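Local coordinates for conserved hypothetical protein NMB0706 (Neisseria meningitidis, PDB 1RV9) that is of unknown function but belongs to the family named for multi-copper polyphenol oxidoreductase laccases, at residues A[71-80]-A[107-115]; A[123-133]-A[248-256]. All coordinates share one frame; numbering follows the deposited sequence.

Interaction 1 of 2, residues A[71-80]-A[107-115]; sequences VGLPVAYLNQ and GKVACAVMT
The Y77 ring meets M114 through CD1, which lies 3.9 Å from M114 SD. The sulfur approaches obliquely, a Met-aromatic contact, and the two side chains lie nearly perpendicular. On one face of the ring sits V75 CG1, near the ring's margin. R64 makes a cation-pi contact with the same ring. The V75 methyl also touches A112 CB at 3.6 Å. It stands anti to the V75 backbone N (chi1 -178°), which turns it away from its own strand. The Q80 amide is the second flat group. Q80 OE1 accepts from M114 N at 2.8 Å, and Q80 NE2 donates to M114 O at 2.9 Å. Both bonds are nearly straight and use in-plane lone pairs, so they fix the rotation of the amide. Further back, A110 N donates to P74 O (3.0 Å) and A76 N to A110 O (3.0 Å). One water joins A76 O to A112 N; another joins L78 N, A112 O and Q80 OE1. The Q80 side chain also touches D100 and H135, members of a possible Cys-His-Asp triad. The arrangement is a short, weakly bonded parallel edge strand, extended by waters and a side-chain amide, outermost in a mixed sheet.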
loop_
_atom_site.group_PDB
_atom_site.type_symbol
_atom_site.label_atom_id
_atom_site.label_comp_id
_atom_site.label_asym_id
_atom_site.label_seq_id
_atom_site.Cartn_x
_atom_site.Cartn_y
_atom_site.Cartn_z
ATOM N N VAL A 71 1.575 -10.145 -13.948
ATOM C CA VAL A 71 2.449 -10.674 -12.906
ATOM C C VAL A 71 3.059 -12.031 -13.232
ATOM O O VAL A 71 4.267 -12.226 -13.085
ATOM C CB VAL A 71 1.692 -10.777 -11.569
ATOM C CG1 VAL A 71 2.618 -11.303 -10.478
ATOM C CG2 VAL A 71 1.139 -9.409 -11.188
ATOM N N GLY A 72 2.225 -12.973 -13.665
ATOM C CA GLY A 72 2.725 -14.297 -13.994
ATOM C C GLY A 72 2.755 -15.224 -12.794
ATOM O O GLY A 72 3.320 -16.315 -12.855
ATOM N N LEU A 73 2.151 -14.777 -11.696
ATOM C CA LEU A 73 2.082 -15.549 -10.456
ATOM C C LEU A 73 0.751 -15.281 -9.774
ATOM O O LEU A 73 0.107 -14.265 -10.037
ATOM C CB LEU A 73 3.179 -15.116 -9.472
ATOM C CG LEU A 73 4.657 -15.409 -9.706
ATOM C CD1 LEU A 73 5.481 -14.654 -8.662
ATOM C CD2 LEU A 73 4.910 -16.905 -9.607
ATOM N N PRO A 74 0.307 -16.199 -8.900
ATOM C CA PRO A 74 -0.963 -15.935 -8.220
ATOM C C PRO A 74 -0.724 -14.735 -7.296
ATOM O O PRO A 74 0.383 -14.554 -6.781
ATOM C CB PRO A 74 -1.230 -17.235 -7.456
ATOM C CG PRO A 74 0.148 -17.808 -7.244
ATOM C CD PRO A 74 0.824 -17.537 -8.560
ATOM N N VAL A 75 -1.755 -13.917 -7.106
ATOM C CA VAL A 75 -1.662 -12.721 -6.277
ATOM C C VAL A 75 -2.425 -12.920 -4.970
ATOM O O VAL A 75 -3.609 -13.262 -4.980
ATOM C CB VAL A 75 -2.245 -11.508 -7.030
ATOM C CG1 VAL A 75 -2.114 -10.248 -6.186
ATOM C CG2 VAL A 75 -1.526 -11.334 -8.363
ATOM N N ALA A 76 -1.746 -12.700 -3.848
ATOM C CA ALA A 76 -2.364 -12.881 -2.539
ATOM C C ALA A 76 -3.202 -11.703 -2.045
ATOM O O ALA A 76 -2.805 -10.991 -1.118
ATOM C CB ALA A 76 -1.297 -13.228 -1.502
ATOM N N TYR A 77 -4.365 -11.502 -2.659
ATOM C CA TYR A 77 -5.267 -10.437 -2.243
ATOM C C TYR A 77 -5.754 -10.776 -0.835
ATOM O O TYR A 77 -6.074 -11.931 -0.538
ATOM C CB TYR A 77 -6.461 -10.346 -3.197
ATOM C CG TYR A 77 -6.093 -9.874 -4.581
ATOM C CD1 TYR A 77 -5.745 -8.542 -4.813
ATOM C CD2 TYR A 77 -6.061 -10.762 -5.655
ATOM C CE1 TYR A 77 -5.370 -8.107 -6.081
ATOM C CE2 TYR A 77 -5.685 -10.336 -6.929
ATOM C CZ TYR A 77 -5.341 -9.009 -7.133
ATOM O OH TYR A 77 -4.959 -8.579 -8.382
ATOM N N LEU A 78 -5.813 -9.769 0.027
ATOM C CA LEU A 78 -6.239 -9.978 1.407
ATOM C C LEU A 78 -7.568 -9.305 1.696
ATOM O O LEU A 78 -7.981 -8.385 0.990
ATOM C CB LEU A 78 -5.208 -9.383 2.374
ATOM C CG LEU A 78 -3.724 -9.694 2.178
ATOM C CD1 LEU A 78 -2.906 -8.791 3.097
ATOM C CD2 LEU A 78 -3.447 -11.163 2.470
ATOM N N ASN A 79 -8.249 -9.775 2.735
ATOM C CA ASN A 79 -9.477 -9.116 3.141
ATOM C C ASN A 79 -8.944 -8.112 4.153
ATOM O O ASN A 79 -8.811 -8.414 5.344
ATOM C CB ASN A 79 -10.451 -10.074 3.823
ATOM C CG ASN A 79 -11.697 -9.362 4.309
ATOM O OD1 ASN A 79 -12.259 -8.529 3.597
ATOM N ND2 ASN A 79 -12.136 -9.679 5.522
ATOM N N GLN A 80 -8.603 -6.927 3.660
ATOM C CA GLN A 80 -8.044 -5.875 4.496
ATOM C C GLN A 80 -9.070 -5.325 5.469
ATOM O O GLN A 80 -10.184 -4.979 5.080
ATOM C CB GLN A 80 -7.481 -4.768 3.597
ATOM C CG GLN A 80 -6.401 -5.299 2.660
ATOM C CD GLN A 80 -5.976 -4.330 1.568
ATOM O OE1 GLN A 80 -5.168 -4.681 0.708
ATOM N NE2 GLN A 80 -6.517 -3.115 1.588
ATOM N N GLY A 107 9.032 -16.685 -3.875
ATOM C CA GLY A 107 8.922 -16.332 -5.278
ATOM C C GLY A 107 7.804 -17.126 -5.935
ATOM O O GLY A 107 7.729 -17.227 -7.160
ATOM N N LYS A 108 6.919 -17.681 -5.113
ATOM C CA LYS A 108 5.812 -18.487 -5.619
ATOM C C LYS A 108 4.465 -17.781 -5.538
ATOM O O LYS A 108 3.422 -18.378 -5.797
ATOM C CB LYS A 108 5.747 -19.804 -4.846
ATOM C CG LYS A 108 6.992 -20.660 -5.012
ATOM C CD LYS A 108 6.901 -21.925 -4.180
ATOM C CE LYS A 108 8.122 -22.803 -4.395
ATOM N NZ LYS A 108 8.241 -23.217 -5.820
ATOM N N VAL A 109 4.494 -16.498 -5.202
ATOM C CA VAL A 109 3.266 -15.729 -5.068
ATOM C C VAL A 109 3.634 -14.255 -5.000
ATOM O O VAL A 109 4.755 -13.913 -4.631
ATOM C CB VAL A 109 2.524 -16.141 -3.765
ATOM C CG1 VAL A 109 3.432 -15.904 -2.559
ATOM C CG2 VAL A 109 1.219 -15.371 -3.618
ATOM N N ALA A 110 2.701 -13.389 -5.376
ATOM C CA ALA A 110 2.939 -11.954 -5.307
ATOM C C ALA A 110 2.207 -11.377 -4.102
ATOM O O ALA A 110 1.050 -11.730 -3.836
ATOM C CB ALA A 110 2.446 -11.273 -6.587
ATOM N N CYS A 111 2.893 -10.513 -3.357
ATOM C CA CYS A 111 2.293 -9.849 -2.207
ATOM C C CYS A 111 1.567 -8.646 -2.780
ATOM O O CYS A 111 2.057 -8.017 -3.720
ATOM C CB CYS A 111 3.362 -9.363 -1.233
ATOM S SG CYS A 111 4.354 -10.672 -0.504
ATOM N N ALA A 112 0.409 -8.314 -2.221
ATOM C CA ALA A 112 -0.347 -7.192 -2.741
ATOM C C ALA A 112 -1.264 -6.543 -1.726
ATOM O O ALA A 112 -1.786 -7.200 -0.826
ATOM C CB ALA A 112 -1.174 -7.647 -3.941
ATOM N N VAL A 113 -1.431 -5.234 -1.872
ATOM C CA VAL A 113 -2.346 -4.469 -1.040
ATOM C C VAL A 113 -3.137 -3.569 -1.985
ATOM O O VAL A 113 -2.603 -3.070 -2.982
ATOM C CB VAL A 113 -1.616 -3.630 0.041
ATOM C CG1 VAL A 113 -0.989 -4.563 1.065
ATOM C CG2 VAL A 113 -0.568 -2.739 -0.587
ATOM N N MET A 114 -4.419 -3.391 -1.681
ATOM C CA MET A 114 -5.323 -2.584 -2.499
ATOM C C MET A 114 -5.629 -1.269 -1.804
ATOM O O MET A 114 -5.884 -1.250 -0.603
ATOM C CB MET A 114 -6.622 -3.355 -2.728
ATOM C CG MET A 114 -6.429 -4.669 -3.455
ATOM S SD MET A 114 -7.932 -5.655 -3.418
ATOM C CE MET A 114 -7.741 -6.482 -1.857
ATOM N N THR A 115 -5.629 -0.177 -2.563
ATOM C CA THR A 115 -5.874 1.138 -1.980
ATOM C C THR A 115 -6.558 2.117 -2.931
ATOM O O THR A 115 -6.650 1.880 -4.134
ATOM C CB THR A 115 -4.543 1.799 -1.551
ATOM O OG1 THR A 115 -3.753 2.062 -2.717
ATOM C CG2 THR A 115 -3.754 0.883 -0.624
HETATM O O HOH W 1 -0.846 -9.625 0.026
HETATM O O HOH W 2 -4.615 -7.191 -0.573
#

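Interaction 2 of 2, residues A[123-133]-A[248-256]; sequences FCDRAGTAVAA and MASLIWLDG
T129 and A130, whose backbones touch the L254 side chain, both give their N-H to D125 OD1. T129 N reaches the syn lone pair at 2.7 Å. A130 N, at 3.1 Å, comes from above the carboxylate plane, 44° out of it. T129 OG1 donates to the other oxygen, D125 OD2, at 2.8 Å. These bonds tie the D125 carboxylate to the residues after the type I turn D125-G128, which G128 N closes on D125 O. They would probably stabilise the negative charge. L254 lies against this connection. Its CD2 is 3.6 Å from G128 O and 3.8 Å from V131 CG1, while CD1 faces T129 O. The next residue inward on this side of the strand is I252. With CG1 anti to the I252 backbone N (chi1 -174°) and the chain extended, CD1 reaches F123 O, 3.3 Å away. I252 CG1 packs on V131 CB at 3.8 Å, and the two side chains run antiparallel alongside one another. I252 CG2 rests on A132 O at 3.5 Å. On the far side of the hairpin, F123 and A132 touch helix 145-153. Strands 131-133 and 248-254 run at 165°, nearly antiparallel, but belong to different sheets. No hydrogen bond joins the segments. F123 O and A132 O already accept backbone bonds within the hairpin; the contact between the sheets is made mainly by aliphatic side chains and is apolar.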
loop_
_atom_site.group_PDB
_atom_site.type_symbol
_atom_site.label_atom_id
_atom_site.label_comp_id
_atom_site.label_asym_id
_atom_site.label_seq_id
_atom_site.Cartn_x
_atom_site.Cartn_y
_atom_site.Cartn_z
ATOM N N PHE A 123 8.194 -3.643 0.513
ATOM C CA PHE A 123 9.496 -3.865 1.150
ATOM C C PHE A 123 10.297 -4.951 0.445
ATOM O O PHE A 123 9.734 -5.878 -0.130
ATOM C CB PHE A 123 9.324 -4.358 2.592
ATOM C CG PHE A 123 8.637 -3.396 3.514
ATOM C CD1 PHE A 123 9.377 -2.565 4.351
ATOM C CD2 PHE A 123 7.248 -3.380 3.613
ATOM C CE1 PHE A 123 8.742 -1.737 5.279
ATOM C CE2 PHE A 123 6.607 -2.557 4.536
ATOM C CZ PHE A 123 7.356 -1.735 5.372
ATOM N N CYS A 124 11.619 -4.842 0.520
ATOM C CA CYS A 124 12.501 -5.871 -0.024
ATOM C C CYS A 124 13.867 -5.626 0.597
ATOM O O CYS A 124 14.088 -4.579 1.201
ATOM C CB CYS A 124 12.590 -5.802 -1.555
ATOM S SG CYS A 124 13.720 -4.562 -2.249
ATOM N N ASP A 125 14.761 -6.601 0.485
ATOM C CA ASP A 125 16.112 -6.422 1.006
ATOM C C ASP A 125 17.046 -6.249 -0.191
ATOM O O ASP A 125 16.700 -6.616 -1.317
ATOM C CB ASP A 125 16.524 -7.607 1.899
ATOM C CG ASP A 125 16.548 -8.932 1.168
ATOM O OD1 ASP A 125 15.741 -9.123 0.236
ATOM O OD2 ASP A 125 17.369 -9.798 1.547
ATOM N N ARG A 126 18.215 -5.663 0.048
ATOM C CA ARG A 126 19.182 -5.400 -1.018
ATOM C C ARG A 126 19.590 -6.635 -1.813
ATOM O O ARG A 126 19.819 -6.549 -3.022
ATOM C CB ARG A 126 20.435 -4.740 -0.430
ATOM C CG ARG A 126 20.169 -3.437 0.313
ATOM C CD ARG A 126 20.024 -2.236 -0.620
ATOM N NE ARG A 126 19.619 -1.042 0.123
ATOM C CZ ARG A 126 19.588 0.192 -0.378
ATOM N NH1 ARG A 126 19.945 0.415 -1.637
ATOM N NH2 ARG A 126 19.192 1.205 0.381
ATOM N N ALA A 127 19.677 -7.779 -1.140
ATOM C CA ALA A 127 20.083 -9.026 -1.787
ATOM C C ALA A 127 18.959 -9.744 -2.525
ATOM O O ALA A 127 19.205 -10.702 -3.256
ATOM C CB ALA A 127 20.708 -9.962 -0.758
ATOM N N GLY A 128 17.725 -9.290 -2.326
ATOM C CA GLY A 128 16.599 -9.909 -2.999
ATOM C C GLY A 128 16.251 -11.300 -2.506
ATOM O O GLY A 128 16.195 -12.249 -3.294
ATOM N N THR A 129 16.013 -11.434 -1.205
ATOM C CA THR A 129 15.655 -12.733 -0.641
ATOM C C THR A 129 14.283 -12.693 0.029
ATOM O O THR A 129 13.727 -13.730 0.378
ATOM C CB THR A 129 16.678 -13.206 0.409
ATOM O OG1 THR A 129 16.541 -12.422 1.599
ATOM C CG2 THR A 129 18.101 -13.071 -0.130
ATOM N N ALA A 130 13.738 -11.496 0.207
ATOM C CA ALA A 130 12.433 -11.358 0.843
ATOM C C ALA A 130 11.727 -10.083 0.405
ATOM O O ALA A 130 12.368 -9.062 0.163
ATOM C CB ALA A 130 12.590 -11.366 2.362
ATOM N N VAL A 131 10.405 -10.163 0.290
ATOM C CA VAL A 131 9.586 -9.017 -0.094
ATOM C C VAL A 131 8.341 -8.971 0.783
ATOM O O VAL A 131 8.038 -9.929 1.501
ATOM C CB VAL A 131 9.134 -9.093 -1.578
ATOM C CG1 VAL A 131 10.342 -9.068 -2.491
ATOM C CG2 VAL A 131 8.305 -10.349 -1.812
ATOM N N ALA A 132 7.633 -7.849 0.739
ATOM C CA ALA A 132 6.413 -7.685 1.518
ATOM C C ALA A 132 5.622 -6.481 1.038
ATOM O O ALA A 132 6.171 -5.566 0.430
ATOM C CB ALA A 132 6.748 -7.521 3.003
ATOM N N ALA A 133 4.325 -6.498 1.321
ATOM C CA ALA A 133 3.433 -5.403 0.967
ATOM C C ALA A 133 2.563 -5.144 2.188
ATOM O O ALA A 133 2.038 -6.085 2.785
ATOM C CB ALA A 133 2.562 -5.789 -0.226
ATOM N N MET A 248 -6.848 0.348 -6.687
ATOM C CA MET A 248 -5.716 -0.081 -7.489
ATOM C C MET A 248 -4.892 -0.909 -6.512
ATOM O O MET A 248 -5.285 -1.072 -5.355
ATOM C CB MET A 248 -4.908 1.104 -8.038
ATOM C CG MET A 248 -4.504 2.155 -7.035
ATOM S SD MET A 248 -5.680 3.515 -6.965
ATOM C CE MET A 248 -4.996 4.419 -5.590
ATOM N N ALA A 249 -3.767 -1.449 -6.951
ATOM C CA ALA A 249 -2.978 -2.258 -6.034
ATOM C C ALA A 249 -1.495 -2.073 -6.233
ATOM O O ALA A 249 -1.045 -1.648 -7.294
ATOM C CB ALA A 249 -3.331 -3.719 -6.203
ATOM N N SER A 250 -0.745 -2.375 -5.183
ATOM C CA SER A 250 0.704 -2.306 -5.232
ATOM C C SER A 250 1.146 -3.729 -4.954
ATOM O O SER A 250 0.834 -4.296 -3.896
ATOM C CB SER A 250 1.234 -1.336 -4.178
ATOM O OG SER A 250 0.816 -0.019 -4.490
ATOM N N LEU A 251 1.845 -4.307 -5.927
ATOM C CA LEU A 251 2.302 -5.687 -5.845
ATOM C C LEU A 251 3.811 -5.798 -5.897
ATOM O O LEU A 251 4.489 -4.970 -6.503
ATOM C CB LEU A 251 1.716 -6.510 -7.000
ATOM C CG LEU A 251 0.198 -6.569 -7.175
ATOM C CD1 LEU A 251 -0.303 -5.277 -7.803
ATOM C CD2 LEU A 251 -0.149 -7.754 -8.069
ATOM N N ILE A 252 4.324 -6.844 -5.265
ATOM C CA ILE A 252 5.754 -7.094 -5.256
ATOM C C ILE A 252 5.991 -8.596 -5.193
ATOM O O ILE A 252 5.249 -9.333 -4.540
ATOM C CB ILE A 252 6.442 -6.378 -4.059
ATOM C CG1 ILE A 252 7.960 -6.536 -4.160
ATOM C CG2 ILE A 252 5.928 -6.935 -2.734
ATOM C CD1 ILE A 252 8.714 -5.630 -3.206
ATOM N N TRP A 253 7.009 -9.057 -5.906
ATOM C CA TRP A 253 7.326 -10.472 -5.896
ATOM C C TRP A 253 8.773 -10.713 -6.260
ATOM O O TRP A 253 9.456 -9.820 -6.766
ATOM C CB TRP A 253 6.404 -11.240 -6.856
ATOM C CG TRP A 253 6.546 -10.898 -8.324
ATOM C CD1 TRP A 253 7.264 -11.584 -9.266
ATOM C CD2 TRP A 253 5.908 -9.819 -9.016
ATOM N NE1 TRP A 253 7.106 -11.001 -10.503
ATOM C CE2 TRP A 253 6.281 -9.913 -10.377
ATOM C CE3 TRP A 253 5.061 -8.776 -8.618
ATOM C CZ2 TRP A 253 5.825 -9.008 -11.343
ATOM C CZ3 TRP A 253 4.608 -7.874 -9.578
ATOM C CH2 TRP A 253 4.996 -7.996 -10.926
ATOM N N LEU A 254 9.237 -11.917 -5.952
ATOM C CA LEU A 254 10.593 -12.332 -6.268
ATOM C C LEU A 254 10.509 -13.124 -7.563
ATOM O O LEU A 254 9.625 -13.965 -7.734
ATOM C CB LEU A 254 11.155 -13.221 -5.158
ATOM C CG LEU A 254 11.440 -12.532 -3.828
ATOM C CD1 LEU A 254 11.624 -13.581 -2.739
ATOM C CD2 LEU A 254 12.687 -11.653 -3.965
ATOM N N ASP A 255 11.418 -12.829 -8.481
ATOM C CA ASP A 255 11.471 -13.517 -9.761
ATOM C C ASP A 255 12.934 -13.825 -10.022
ATOM O O ASP A 255 13.619 -13.086 -10.728
ATOM C CB ASP A 255 10.900 -12.633 -10.872
ATOM C CG ASP A 255 11.151 -13.199 -12.255
ATOM O OD1 ASP A 255 11.181 -14.438 -12.391
ATOM O OD2 ASP A 255 11.308 -12.406 -13.209
ATOM N N GLY A 256 13.409 -14.910 -9.423
ATOM C CA GLY A 256 14.796 -15.293 -9.593
ATOM C C GLY A 256 15.342 -16.051 -8.400
ATOM O O GLY A 256 15.952 -17.124 -8.604
#

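How the interactions relate
Interactions 1 and 2 have centres about 11 Å apart and share a sheet. Strand 110-115 of interaction 1 lies beside strand 248-254 of interaction 2. C111 N is 2.9 Å from I252 O, and T115 N is 3.0 Å from M248 O, both probable hydrogen bonds. L73 CD1 also packs on W253 CD1 at 3.6 Å. Interaction 1 adds an edge strand to this sheet, whereas interaction 2 packs it on the second sheet, consistent with an alpha-beta-beta-alpha architecture. C111 and V113 also touch A133 of that second sheet. The Q80 side chain is about 5 Å from a bound sulfate, probably from the crystallisation liquor, and touches the possible triad; A133 is only near it.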